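Local coordinates for succinate-semialdehyde dehydrogenase (Synechococcus sp., PDB 4ITA), which probably oxidises succinic semialdehyde to succinate, passing the hydride to NADP+, whose reduced form NADPH is bound here, at residues A[29-34]-A[193-198]; A[125-130]-A[214-219]; A[137-142]-A[153-158]. All blocks are in the same frame, centred on the assembly; numbering follows the deposited sequence.

Interactions 1, 2 and 3 lie in the NADPH-binding Rossmann-type domain and meet at one mixed sheet. Interactions 2 and 3 use neighbouring parallel strands: Ala128 O and Lys156 N, 2.8 Å apart, probably form a hydrogen bond between them. Both also touch NADPH. Interaction 1 lies further out, and the side chain of Val195 is about 9 Å from NADPH. It joins interaction 2 where Ile196 CG1 packs on Leu127 CD2 at 3.6 Å, and interaction 3 where Leu31 CD2 lies 4.0 Å from Val154 CG1. The centre of interaction 2 is about 12 Å from that of each of the other two, whose own centres are about 16 Å apart.

Interaction 1. Residues A[29-34]-A[193-198]; sequences AKLAKA and EQVIKD. With EDO (1,2-ethanediol), chain N.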
loop_
_atom_site.group_PDB
_atom_site.type_symbol
_atom_site.label_atom_id
_atom_site.label_comp_id
_atom_site.label_asym_id
_atom_site.label_seq_id
_atom_site.Cartn_x
_atom_site.Cartn_y
_atom_site.Cartn_z
ATOM N N ALA A 29 8.857 26.365 -1.424
ATOM C CA ALA A 29 9.015 26.995 -0.119
ATOM C C ALA A 29 8.116 26.334 0.913
ATOM O O ALA A 29 8.524 26.143 2.062
ATOM C CB ALA A 29 8.714 28.478 -0.213
ATOM N N LYS A 30 6.891 26.003 0.518
ATOM C CA LYS A 30 5.988 25.316 1.438
ATOM C C LYS A 30 6.495 23.929 1.809
ATOM O O LYS A 30 6.359 23.511 2.953
ATOM C CB LYS A 30 4.565 25.287 0.884
ATOM C CG LYS A 30 3.955 26.691 0.840
ATOM C CD LYS A 30 2.448 26.674 0.858
ATOM C CE LYS A 30 1.883 28.084 0.776
ATOM N NZ LYS A 30 1.467 28.613 2.109
ATOM N N LEU A 31 7.094 23.222 0.858
ATOM C CA LEU A 31 7.680 21.915 1.151
ATOM C C LEU A 31 8.907 22.024 2.057
ATOM O O LEU A 31 9.083 21.208 2.963
ATOM C CB LEU A 31 7.990 21.152 -0.144
ATOM C CG LEU A 31 6.741 20.858 -0.983
ATOM C CD1 LEU A 31 7.116 20.174 -2.290
ATOM C CD2 LEU A 31 5.742 20.005 -0.209
ATOM N N ALA A 32 9.735 23.043 1.847
ATOM C CA ALA A 32 10.863 23.282 2.745
ATOM C C ALA A 32 10.369 23.542 4.166
ATOM O O ALA A 32 10.933 23.020 5.126
ATOM C CB ALA A 32 11.695 24.458 2.258
ATOM N N LYS A 33 9.317 24.344 4.299
ATOM C CA LYS A 33 8.781 24.640 5.624
ATOM C C LYS A 33 8.160 23.402 6.261
ATOM O O LYS A 33 8.313 23.176 7.460
ATOM C CB LYS A 33 7.777 25.796 5.583
ATOM C CG LYS A 33 7.339 26.242 6.980
ATOM C CD LYS A 33 6.575 27.550 6.977
ATOM C CE LYS A 33 5.201 27.399 6.376
ATOM N NZ LYS A 33 4.534 28.739 6.291
ATOM N N ALA A 34 7.470 22.595 5.460
ATOM C CA ALA A 34 6.904 21.342 5.965
ATOM C C ALA A 34 7.985 20.409 6.491
ATOM O O ALA A 34 7.814 19.764 7.527
ATOM C CB ALA A 34 6.110 20.649 4.877
ATOM N N GLU A 193 2.405 16.987 -9.861
ATOM C CA GLU A 193 3.595 16.213 -10.197
ATOM C C GLU A 193 4.849 16.733 -9.473
ATOM O O GLU A 193 5.650 15.943 -8.962
ATOM C CB GLU A 193 3.795 16.173 -11.720
ATOM C CG GLU A 193 5.076 15.478 -12.173
ATOM C CD GLU A 193 5.128 15.228 -13.672
ATOM O OE1 GLU A 193 4.094 15.375 -14.351
ATOM O OE2 GLU A 193 6.210 14.861 -14.152
ATOM N N GLN A 194 5.024 18.054 -9.424
ATOM C CA GLN A 194 6.156 18.626 -8.692
ATOM C C GLN A 194 6.177 18.150 -7.243
ATOM O O GLN A 194 7.228 17.812 -6.697
ATOM C CB GLN A 194 6.096 20.153 -8.705
ATOM C CG GLN A 194 7.199 20.799 -7.870
ATOM C CD GLN A 194 7.046 22.295 -7.733
ATOM O OE1 GLN A 194 6.220 22.909 -8.403
ATOM N NE2 GLN A 194 7.832 22.889 -6.844
ATOM N N VAL A 195 5.004 18.118 -6.620
ATOM C CA VAL A 195 4.911 17.712 -5.223
ATOM C C VAL A 195 5.295 16.236 -5.054
ATOM O O VAL A 195 6.120 15.894 -4.208
ATOM C CB VAL A 195 3.523 18.002 -4.655
ATOM C CG1 VAL A 195 3.497 17.678 -3.169
ATOM C CG2 VAL A 195 3.172 19.469 -4.858
ATOM N N ILE A 196 4.717 15.366 -5.875
ATOM C CA ILE A 196 5.035 13.937 -5.800
ATOM C C ILE A 196 6.522 13.657 -6.033
ATOM O O ILE A 196 7.104 12.762 -5.404
ATOM C CB ILE A 196 4.205 13.129 -6.825
ATOM C CG1 ILE A 196 2.714 13.243 -6.516
ATOM C CG2 ILE A 196 4.651 11.659 -6.865
ATOM C CD1 ILE A 196 1.824 12.735 -7.627
ATOM N N LYS A 197 7.135 14.425 -6.933
ATOM C CA LYS A 197 8.541 14.213 -7.274
ATOM C C LYS A 197 9.511 14.855 -6.290
ATOM O O LYS A 197 10.721 14.617 -6.370
ATOM C CB LYS A 197 8.840 14.725 -8.689
ATOM C CG LYS A 197 8.314 13.802 -9.771
ATOM C CD LYS A 197 8.666 14.301 -11.160
ATOM C CE LYS A 197 8.400 13.227 -12.195
ATOM N NZ LYS A 197 8.660 13.729 -13.573
ATOM N N ASP A 198 9.008 15.666 -5.362
ATOM C CA ASP A 198 9.899 16.329 -4.416
ATOM C C ASP A 198 10.438 15.302 -3.427
ATOM O O ASP A 198 9.673 14.525 -2.867
ATOM C CB ASP A 198 9.170 17.441 -3.676
ATOM C CG ASP A 198 10.112 18.277 -2.834
ATOM O OD1 ASP A 198 10.448 17.854 -1.711
ATOM O OD2 ASP A 198 10.531 19.352 -3.313
HETATM C C1 EDO N . 6.830 22.627 -12.154
HETATM O O1 EDO N . 7.815 22.356 -11.158
HETATM C C2 EDO N . 6.830 21.479 -13.156
HETATM O O2 EDO N . 6.432 20.239 -12.543
#
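Leu31 of helix 24-41 reaches across to Val195 of helix 192-197 and Asp198, which follows it. The two helices pack together against the sheet, with Ala34 on Ile125 and Val195 and Ile196 on Leu127 of strand 115-129. At the start of 193-198, Lys197 NZ donates to Glu193 OE2 at 2.8 Å in a salt bridge, and OE2 receives it on its anti lone pair, away from OE1. Gln194 follows. Its CG is anti to the backbone N (chi1 176°) and the chain runs out extended. The amide thereby reaches the start of helix 24-41, where NE2 bonds to Pro24 O. OE1 accepts a weak bond of 3.2 Å from O1 of an ethanediol, probably a crystallisation additive. Replacing Gln194 by an alanine removes the amide and is likely to leave Pro24 O without this partner and open a gap beside Ile27. Val195 CG1 meets Leu31 CD2 at 4.4 Å, a loose apolar contact. Asp198 comes at Leu31 from the opposite direction. Leu31 CD1 lies 3.6 Å from Asp198 CG and 3.7 Å from both CB and OD2, so one methyl rests on the CB-CG stem and the OD2 side of the carboxylate. Asp198 OD2 also forms a salt bridge with Arg200, which Leu31 touches too. The contact sets apolar methyls against a buried carboxylate, which probably depends on Arg200 to balance its charge.

Interaction 2. Residues A[125-130]-A[214-219]; sequences ILLAVM and ASLASL. With NDP (NADPH dihydro-nicotinamide-adenine-dinucleotide phosphate), chain C.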
loop_
_atom_site.group_PDB
_atom_site.type_symbol
_atom_site.label_atom_id
_atom_site.label_comp_id
_atom_site.label_asym_id
_atom_site.label_seq_id
_atom_site.Cartn_x
_atom_site.Cartn_y
_atom_site.Cartn_z
ATOM N N ILE A 125 6.426 14.174 5.215
ATOM C CA ILE A 125 5.390 14.904 4.496
ATOM C C ILE A 125 4.504 13.961 3.676
ATOM O O ILE A 125 4.985 13.215 2.821
ATOM C CB ILE A 125 5.988 15.946 3.531
ATOM C CG1 ILE A 125 6.926 16.921 4.250
ATOM C CG2 ILE A 125 4.879 16.700 2.821
ATOM C CD1 ILE A 125 7.692 17.832 3.281
ATOM N N LEU A 126 3.203 14.039 3.933
ATOM C CA LEU A 126 2.178 13.346 3.153
ATOM C C LEU A 126 1.455 14.348 2.260
ATOM O O LEU A 126 0.989 15.392 2.731
ATOM C CB LEU A 126 1.162 12.688 4.098
ATOM C CG LEU A 126 -0.128 12.093 3.519
ATOM C CD1 LEU A 126 0.156 10.904 2.602
ATOM C CD2 LEU A 126 -1.060 11.666 4.647
ATOM N N LEU A 127 1.384 14.041 0.969
ATOM C CA LEU A 127 0.534 14.773 0.040
ATOM C C LEU A 127 -0.850 14.155 0.029
ATOM O O LEU A 127 -0.989 12.940 -0.107
ATOM C CB LEU A 127 1.106 14.717 -1.378
ATOM C CG LEU A 127 0.139 15.083 -2.516
ATOM C CD1 LEU A 127 -0.275 16.540 -2.476
ATOM C CD2 LEU A 127 0.779 14.765 -3.853
ATOM N N ALA A 128 -1.872 14.995 0.157
ATOM C CA ALA A 128 -3.256 14.571 -0.020
ATOM C C ALA A 128 -3.922 15.355 -1.141
ATOM O O ALA A 128 -3.868 16.586 -1.169
ATOM C CB ALA A 128 -4.021 14.754 1.249
ATOM N N VAL A 129 -4.566 14.633 -2.049
ATOM C CA VAL A 129 -5.352 15.226 -3.123
ATOM C C VAL A 129 -6.806 14.853 -2.873
ATOM O O VAL A 129 -7.141 13.665 -2.768
ATOM C CB VAL A 129 -4.902 14.713 -4.504
ATOM C CG1 VAL A 129 -5.825 15.243 -5.605
ATOM C CG2 VAL A 129 -3.460 15.117 -4.770
ATOM N N MET A 130 -7.663 15.864 -2.749
ATOM C CA MET A 130 -9.033 15.666 -2.267
ATOM C C MET A 130 -10.084 16.243 -3.216
ATOM O O MET A 130 -9.796 17.150 -3.988
ATOM C CB MET A 130 -9.187 16.272 -0.869
ATOM C CG MET A 130 -8.396 15.518 0.206
ATOM S SD MET A 130 -9.024 13.856 0.632
ATOM C CE MET A 130 -7.506 12.897 0.645
ATOM N N ALA A 214 -5.037 7.327 -11.145
ATOM C CA ALA A 214 -4.047 6.716 -12.029
ATOM C C ALA A 214 -2.831 7.621 -12.218
ATOM O O ALA A 214 -1.691 7.155 -12.231
ATOM C CB ALA A 214 -4.673 6.397 -13.376
ATOM N N SER A 215 -3.081 8.916 -12.374
ATOM C CA SER A 215 -2.002 9.879 -12.534
ATOM C C SER A 215 -1.128 9.943 -11.280
ATOM O O SER A 215 0.096 9.789 -11.351
ATOM C CB SER A 215 -2.578 11.254 -12.861
ATOM O OG SER A 215 -1.538 12.190 -13.082
ATOM N N LEU A 216 -1.752 10.149 -10.127
ATOM C CA LEU A 216 -1.002 10.255 -8.889
ATOM C C LEU A 216 -0.261 8.962 -8.557
ATOM O O LEU A 216 0.917 8.991 -8.179
ATOM C CB LEU A 216 -1.924 10.665 -7.740
ATOM C CG LEU A 216 -1.276 10.770 -6.351
ATOM C CD1 LEU A 216 -1.740 12.029 -5.618
ATOM C CD2 LEU A 216 -1.592 9.529 -5.508
ATOM N N ALA A 217 -0.937 7.828 -8.709
ATOM C CA ALA A 217 -0.333 6.557 -8.326
ATOM C C ALA A 217 0.789 6.130 -9.269
ATOM O O ALA A 217 1.787 5.559 -8.828
ATOM C CB ALA A 217 -1.384 5.461 -8.209
ATOM N N SER A 218 0.638 6.403 -10.564
ATOM C CA SER A 218 1.709 6.075 -11.508
ATOM C C SER A 218 2.953 6.914 -11.225
ATOM O O SER A 218 4.075 6.391 -11.217
ATOM C CB SER A 218 1.240 6.202 -12.963
ATOM O OG SER A 218 0.871 7.527 -13.294
ATOM N N LEU A 219 2.754 8.201 -10.946
ATOM C CA LEU A 219 3.866 9.093 -10.608
ATOM C C LEU A 219 4.539 8.687 -9.301
ATOM O O LEU A 219 5.771 8.644 -9.215
ATOM C CB LEU A 219 3.397 10.555 -10.528
ATOM C CG LEU A 219 3.038 11.244 -11.853
ATOM C CD1 LEU A 219 2.342 12.571 -11.581
ATOM C CD2 LEU A 219 4.264 11.448 -12.741
HETATM P PA NDP C . -11.564 14.445 -9.841
HETATM O O1A NDP C . -10.746 13.186 -9.854
HETATM O O2A NDP C . -11.801 15.197 -11.121
HETATM O O5B NDP C . -10.894 15.469 -8.810
HETATM C C5B NDP C . -10.505 15.076 -7.489
HETATM C C4B NDP C . -9.206 15.767 -7.080
HETATM O O4B NDP C . -8.151 15.307 -7.928
HETATM C C3B NDP C . -9.237 17.280 -7.263
HETATM O O3B NDP C . -8.388 17.880 -6.276
HETATM C C2B NDP C . -8.620 17.464 -8.636
HETATM O O2B NDP C . -8.033 18.744 -8.831
HETATM C C1B NDP C . -7.533 16.427 -8.565
HETATM N N9A NDP C . -7.047 15.937 -9.863
HETATM C C8A NDP C . -7.752 15.698 -10.987
HETATM N N7A NDP C . -6.936 15.214 -11.954
HETATM C C5A NDP C . -5.703 15.122 -11.433
HETATM C C6A NDP C . -4.372 14.695 -11.892
HETATM N N6A NDP C . -4.206 14.243 -13.151
HETATM N N1A NDP C . -3.355 14.772 -11.013
HETATM C C2A NDP C . -3.511 15.213 -9.757
HETATM N N3A NDP C . -4.690 15.625 -9.269
HETATM C C4A NDP C . -5.786 15.596 -10.055
HETATM O O3 NDP C . -12.945 13.991 -9.113
HETATM P PN NDP C . -14.496 14.446 -9.274
HETATM O O1N NDP C . -14.873 14.644 -10.726
HETATM O O2N NDP C . -14.748 15.531 -8.263
HETATM O O5D NDP C . -15.246 13.114 -8.768
HETATM C C5D NDP C . -15.131 12.691 -7.416
HETATM C C4D NDP C . -14.775 11.216 -7.372
HETATM O O4D NDP C . -14.267 10.879 -6.073
HETATM C C3D NDP C . -15.969 10.310 -7.600
HETATM O O3D NDP C . -15.606 9.224 -8.461
HETATM C C2D NDP C . -16.284 9.860 -6.187
HETATM O O2D NDP C . -17.025 8.640 -6.201
HETATM C C1D NDP C . -14.896 9.684 -5.604
HETATM N N1N NDP C . -14.968 9.646 -4.136
HETATM C C2N NDP C . -14.310 8.697 -3.450
HETATM C C3N NDP C . -14.723 8.358 -2.162
HETATM C C7N NDP C . -13.995 7.327 -1.352
HETATM O O7N NDP C . -13.737 7.584 -0.177
HETATM N N7N NDP C . -13.653 6.168 -1.909
HETATM C C4N NDP C . -15.931 9.013 -1.537
HETATM C C5N NDP C . -16.184 10.296 -2.182
HETATM C C6N NDP C . -15.692 10.560 -3.457
HETATM P P2B NDP C . -8.778 19.894 -9.670
HETATM O O1X NDP C . -7.782 21.016 -9.615
HETATM O O2X NDP C . -8.980 19.352 -11.066
HETATM O O3X NDP C . -10.063 20.227 -8.974
#
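This contact belongs to the Rossmann-type NADPH-binding domain, where helix 210-222 packs against the end of the central strand 115-129. Leu216 is the helix residue that touches the strand. Its CD1 methyl lies 3.6 Å from Val129 CG2 and 4.1 Å from Leu127 CD2. Leu127 and Leu216 meet tip to tip, while Val129 and Leu216 slide past each other. Ile196 of helix 192-197 packs on both leucines.

Val129 works in two directions. A chi1 of 175° sets its CG1 trans to the backbone nitrogen and 3.3 Å from the ribose oxygen O4B of NADPH, while CG2 serves the leucine. One residue therefore ties the apolar packing to the cofactor. The next residue adds a polar hold: Met130 O accepts a 2.8 Å hydrogen bond from ribose O3B. At the helix, Ser215 CB comes within 3.4 Å of the adenine amino nitrogen N6A. Ala214, Ala217 and Ser218 pack on helix residues of the second subunit, so the helix also lies at the dimer interface. A strand end against the adenosine ribose and a helix beside the adenine are in keeping with the Rossmann-type cofactor site of the aldehyde dehydrogenase family.

Interaction 3. Residues A[137-142]-A[153-158]; sequences WQVFRF and AVLKHA. With NDP (NADPH dihydro-nicotinamide-adenine-dinucleotide phosphate), chain C; EDO (1,2-ethanediol), chain R.
With chi1 at 176°, Val139 puts CG1 opposite the backbone N and CG2 beside it, which faces CG2 to His157 and Leu155. Chi1 of Phe142, near +90° and so well past the usual staggered position, carries the ring over to Ala153 and Leu155. Val139 CG2 lies 3.5 Å from His157 NE2 and 4.1 Å from Leu155 CD2. The valine and leucine cross at about a right angle. The Phe142 ring presents an edge to Ala153, with CE1 3.9 Å from CB. Its CE2 is 4.3 Å from Leu155 CD1.

His157 is held by both ring nitrogens. Its ND1 accepts a 2.9 Å hydrogen bond from Ala158 N, and NE2 bonds to Pro135 O. This is consistent with a proton on NE2, and it fixes the ring against Val139.

The same two segments grip NADPH at its two ends. Arg141 NH1 and NH2 each bond to the nicotinamide amide oxygen O7N at 3.0 Å, which lies in the guanidinium plane at its edge. Lys156 NZ binds O1X of the 2'-phosphate at 2.8 Å and, weakly, O2B. It also bonds to the carbonyls of His157 and Ile187. These contacts with the phosphate probably help the enzyme to select NADP over NAD. Beside the nicotinamide, Trp137 NE1 donates to O2 of an ethanediol, probably a crystallisation additive.

Helix 137-149 is the connection of a beta-alpha-beta unit, between strands 115-129 and 152-156. The axis of segment 137-142 runs nearly antiparallel to that of strand 153-156, 159° between their directions and 11.0 Å at closest approach. Helix 162-175 packs on Val139, and helix 79-103 on Trp137 and Phe140. Phe142 also rests on Leu126 and Ala128 of strand 115-129.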
loop_
_atom_site.group_PDB
_atom_site.type_symbol
_atom_site.label_atom_id
_atom_site.label_comp_id
_atom_site.label_asym_id
_atom_site.label_seq_id
_atom_site.Cartn_x
_atom_site.Cartn_y
_atom_site.Cartn_z
ATOM N N TRP A 137 -15.087 16.778 5.380
ATOM C CA TRP A 137 -14.974 15.425 5.911
ATOM C C TRP A 137 -13.818 14.631 5.316
ATOM O O TRP A 137 -13.071 14.002 6.047
ATOM C CB TRP A 137 -16.307 14.670 5.755
ATOM C CG TRP A 137 -16.192 13.172 5.798
ATOM C CD1 TRP A 137 -16.394 12.308 4.759
ATOM C CD2 TRP A 137 -15.851 12.368 6.929
ATOM N NE1 TRP A 137 -16.195 11.016 5.177
ATOM C CE2 TRP A 137 -15.861 11.024 6.508
ATOM C CE3 TRP A 137 -15.542 12.653 8.264
ATOM C CZ2 TRP A 137 -15.570 9.966 7.371
ATOM C CZ3 TRP A 137 -15.250 11.600 9.121
ATOM C CH2 TRP A 137 -15.261 10.277 8.669
ATOM N N GLN A 138 -13.648 14.654 4.000
ATOM C CA GLN A 138 -12.574 13.845 3.428
ATOM C C GLN A 138 -11.204 14.355 3.853
ATOM O O GLN A 138 -10.257 13.573 3.999
ATOM C CB GLN A 138 -12.651 13.802 1.908
ATOM C CG GLN A 138 -14.018 13.479 1.338
ATOM C CD GLN A 138 -14.283 12.002 1.303
ATOM O OE1 GLN A 138 -13.437 11.212 1.705
ATOM N NE2 GLN A 138 -15.451 11.610 0.806
ATOM N N VAL A 139 -11.089 15.662 4.048
ATOM C CA VAL A 139 -9.838 16.231 4.529
ATOM C C VAL A 139 -9.551 15.776 5.960
ATOM O O VAL A 139 -8.458 15.283 6.250
ATOM C CB VAL A 139 -9.824 17.768 4.433
ATOM C CG1 VAL A 139 -8.542 18.322 5.041
ATOM C CG2 VAL A 139 -9.964 18.218 2.971
ATOM N N PHE A 140 -10.523 15.910 6.856
ATOM C CA PHE A 140 -10.302 15.488 8.230
ATOM C C PHE A 140 -10.134 13.981 8.368
ATOM O O PHE A 140 -9.395 13.522 9.240
ATOM C CB PHE A 140 -11.372 16.061 9.160
ATOM C CG PHE A 140 -11.176 17.525 9.434
ATOM C CD1 PHE A 140 -10.212 17.948 10.340
ATOM C CD2 PHE A 140 -11.916 18.482 8.756
ATOM C CE1 PHE A 140 -10.004 19.296 10.584
ATOM C CE2 PHE A 140 -11.715 19.833 8.990
ATOM C CZ PHE A 140 -10.758 20.242 9.915
ATOM N N ARG A 141 -10.765 13.218 7.482
ATOM C CA ARG A 141 -10.591 11.770 7.442
ATOM C C ARG A 141 -9.113 11.376 7.318
ATOM O O ARG A 141 -8.658 10.448 7.999
ATOM C CB ARG A 141 -11.411 11.160 6.296
ATOM C CG ARG A 141 -11.291 9.653 6.179
ATOM C CD ARG A 141 -12.226 9.096 5.108
ATOM N NE ARG A 141 -11.765 9.389 3.755
ATOM C CZ ARG A 141 -12.292 8.854 2.657
ATOM N NH1 ARG A 141 -13.314 8.014 2.750
ATOM N NH2 ARG A 141 -11.810 9.174 1.461
ATOM N N PHE A 142 -8.361 12.057 6.454
ATOM C CA PHE A 142 -6.937 11.740 6.354
ATOM C C PHE A 142 -6.112 12.560 7.349
ATOM O O PHE A 142 -5.104 12.079 7.868
ATOM C CB PHE A 142 -6.396 11.905 4.916
ATOM C CG PHE A 142 -5.874 13.276 4.630
ATOM C CD1 PHE A 142 -4.577 13.631 4.971
ATOM C CD2 PHE A 142 -6.690 14.225 4.044
ATOM C CE1 PHE A 142 -4.107 14.913 4.742
ATOM C CE2 PHE A 142 -6.232 15.510 3.805
ATOM C CZ PHE A 142 -4.942 15.857 4.166
ATOM N N ALA A 153 1.382 17.376 6.595
ATOM C CA ALA A 153 0.595 17.193 5.391
ATOM C C ALA A 153 0.513 18.439 4.543
ATOM O O ALA A 153 0.455 19.561 5.052
ATOM C CB ALA A 153 -0.801 16.724 5.748
ATOM N N VAL A 154 0.516 18.227 3.234
ATOM C CA VAL A 154 0.172 19.272 2.281
ATOM C C VAL A 154 -1.068 18.813 1.532
ATOM O O VAL A 154 -1.147 17.665 1.091
ATOM C CB VAL A 154 1.348 19.638 1.328
ATOM C CG1 VAL A 154 2.480 20.288 2.119
ATOM C CG2 VAL A 154 1.859 18.406 0.564
ATOM N N LEU A 155 -2.041 19.709 1.428
ATOM C CA LEU A 155 -3.326 19.408 0.808
ATOM C C LEU A 155 -3.469 20.112 -0.530
ATOM O O LEU A 155 -3.351 21.336 -0.601
ATOM C CB LEU A 155 -4.459 19.878 1.715
ATOM C CG LEU A 155 -5.864 19.933 1.107
ATOM C CD1 LEU A 155 -6.404 18.550 0.756
ATOM C CD2 LEU A 155 -6.826 20.676 2.037
ATOM N N LYS A 156 -3.729 19.345 -1.581
ATOM C CA LYS A 156 -4.207 19.902 -2.838
ATOM C C LYS A 156 -5.684 19.557 -2.921
ATOM O O LYS A 156 -6.067 18.412 -3.186
ATOM C CB LYS A 156 -3.429 19.346 -4.039
ATOM C CG LYS A 156 -3.867 19.925 -5.388
ATOM C CD LYS A 156 -4.847 19.019 -6.153
ATOM C CE LYS A 156 -5.257 19.627 -7.503
ATOM N NZ LYS A 156 -6.164 20.810 -7.362
ATOM N N HIS A 157 -6.521 20.546 -2.634
ATOM C CA HIS A 157 -7.960 20.360 -2.680
ATOM C C HIS A 157 -8.452 20.634 -4.098
ATOM O O HIS A 157 -7.707 21.117 -4.956
ATOM C CB HIS A 157 -8.654 21.283 -1.666
ATOM C CG HIS A 157 -9.840 20.663 -0.995
ATOM N ND1 HIS A 157 -10.638 19.723 -1.613
ATOM C CD2 HIS A 157 -10.358 20.844 0.244
ATOM C CE1 HIS A 157 -11.597 19.351 -0.782
ATOM N NE2 HIS A 157 -11.452 20.018 0.350
ATOM N N ALA A 158 -9.718 20.327 -4.337
ATOM C CA ALA A 158 -10.328 20.587 -5.631
ATOM C C ALA A 158 -10.318 22.090 -5.907
ATOM O O ALA A 158 -10.439 22.902 -4.985
ATOM C CB ALA A 158 -11.742 20.054 -5.636
HETATM P PA NDP C . -11.564 14.445 -9.841
HETATM O O1A NDP C . -10.746 13.186 -9.854
HETATM O O2A NDP C . -11.801 15.197 -11.121
HETATM O O5B NDP C . -10.894 15.469 -8.810
HETATM C C5B NDP C . -10.505 15.076 -7.489
HETATM C C4B NDP C . -9.206 15.767 -7.080
HETATM O O4B NDP C . -8.151 15.307 -7.928
HETATM C C3B NDP C . -9.237 17.280 -7.263
HETATM O O3B NDP C . -8.388 17.880 -6.276
HETATM C C2B NDP C . -8.620 17.464 -8.636
HETATM O O2B NDP C . -8.033 18.744 -8.831
HETATM C C1B NDP C . -7.533 16.427 -8.565
HETATM N N9A NDP C . -7.047 15.937 -9.863
HETATM C C8A NDP C . -7.752 15.698 -10.987
HETATM N N7A NDP C . -6.936 15.214 -11.954
HETATM C C5A NDP C . -5.703 15.122 -11.433
HETATM C C6A NDP C . -4.372 14.695 -11.892
HETATM N N6A NDP C . -4.206 14.243 -13.151
HETATM N N1A NDP C . -3.355 14.772 -11.013
HETATM C C2A NDP C . -3.511 15.213 -9.757
HETATM N N3A NDP C . -4.690 15.625 -9.269
HETATM C C4A NDP C . -5.786 15.596 -10.055
HETATM O O3 NDP C . -12.945 13.991 -9.113
HETATM P PN NDP C . -14.496 14.446 -9.274
HETATM O O1N NDP C . -14.873 14.644 -10.726
HETATM O O2N NDP C . -14.748 15.531 -8.263
HETATM O O5D NDP C . -15.246 13.114 -8.768
HETATM C C5D NDP C . -15.131 12.691 -7.416
HETATM C C4D NDP C . -14.775 11.216 -7.372
HETATM O O4D NDP C . -14.267 10.879 -6.073
HETATM C C3D NDP C . -15.969 10.310 -7.600
HETATM O O3D NDP C . -15.606 9.224 -8.461
HETATM C C2D NDP C . -16.284 9.860 -6.187
HETATM O O2D NDP C . -17.025 8.640 -6.201
HETATM C C1D NDP C . -14.896 9.684 -5.604
HETATM N N1N NDP C . -14.968 9.646 -4.136
HETATM C C2N NDP C . -14.310 8.697 -3.450
HETATM C C3N NDP C . -14.723 8.358 -2.162
HETATM C C7N NDP C . -13.995 7.327 -1.352
HETATM O O7N NDP C . -13.737 7.584 -0.177
HETATM N N7N NDP C . -13.653 6.168 -1.909
HETATM C C4N NDP C . -15.931 9.013 -1.537
HETATM C C5N NDP C . -16.184 10.296 -2.182
HETATM C C6N NDP C . -15.692 10.560 -3.457
HETATM P P2B NDP C . -8.778 19.894 -9.670
HETATM O O1X NDP C . -7.782 21.016 -9.615
HETATM O O2X NDP C . -8.980 19.352 -11.066
HETATM O O3X NDP C . -10.063 20.227 -8.974
HETATM C C1 EDO R . -19.021 9.744 2.517
HETATM O O1 EDO R . -19.120 9.148 3.812
HETATM C C2 EDO R . -17.869 9.098 1.758
HETATM O O2 EDO R . -16.629 9.385 2.423
#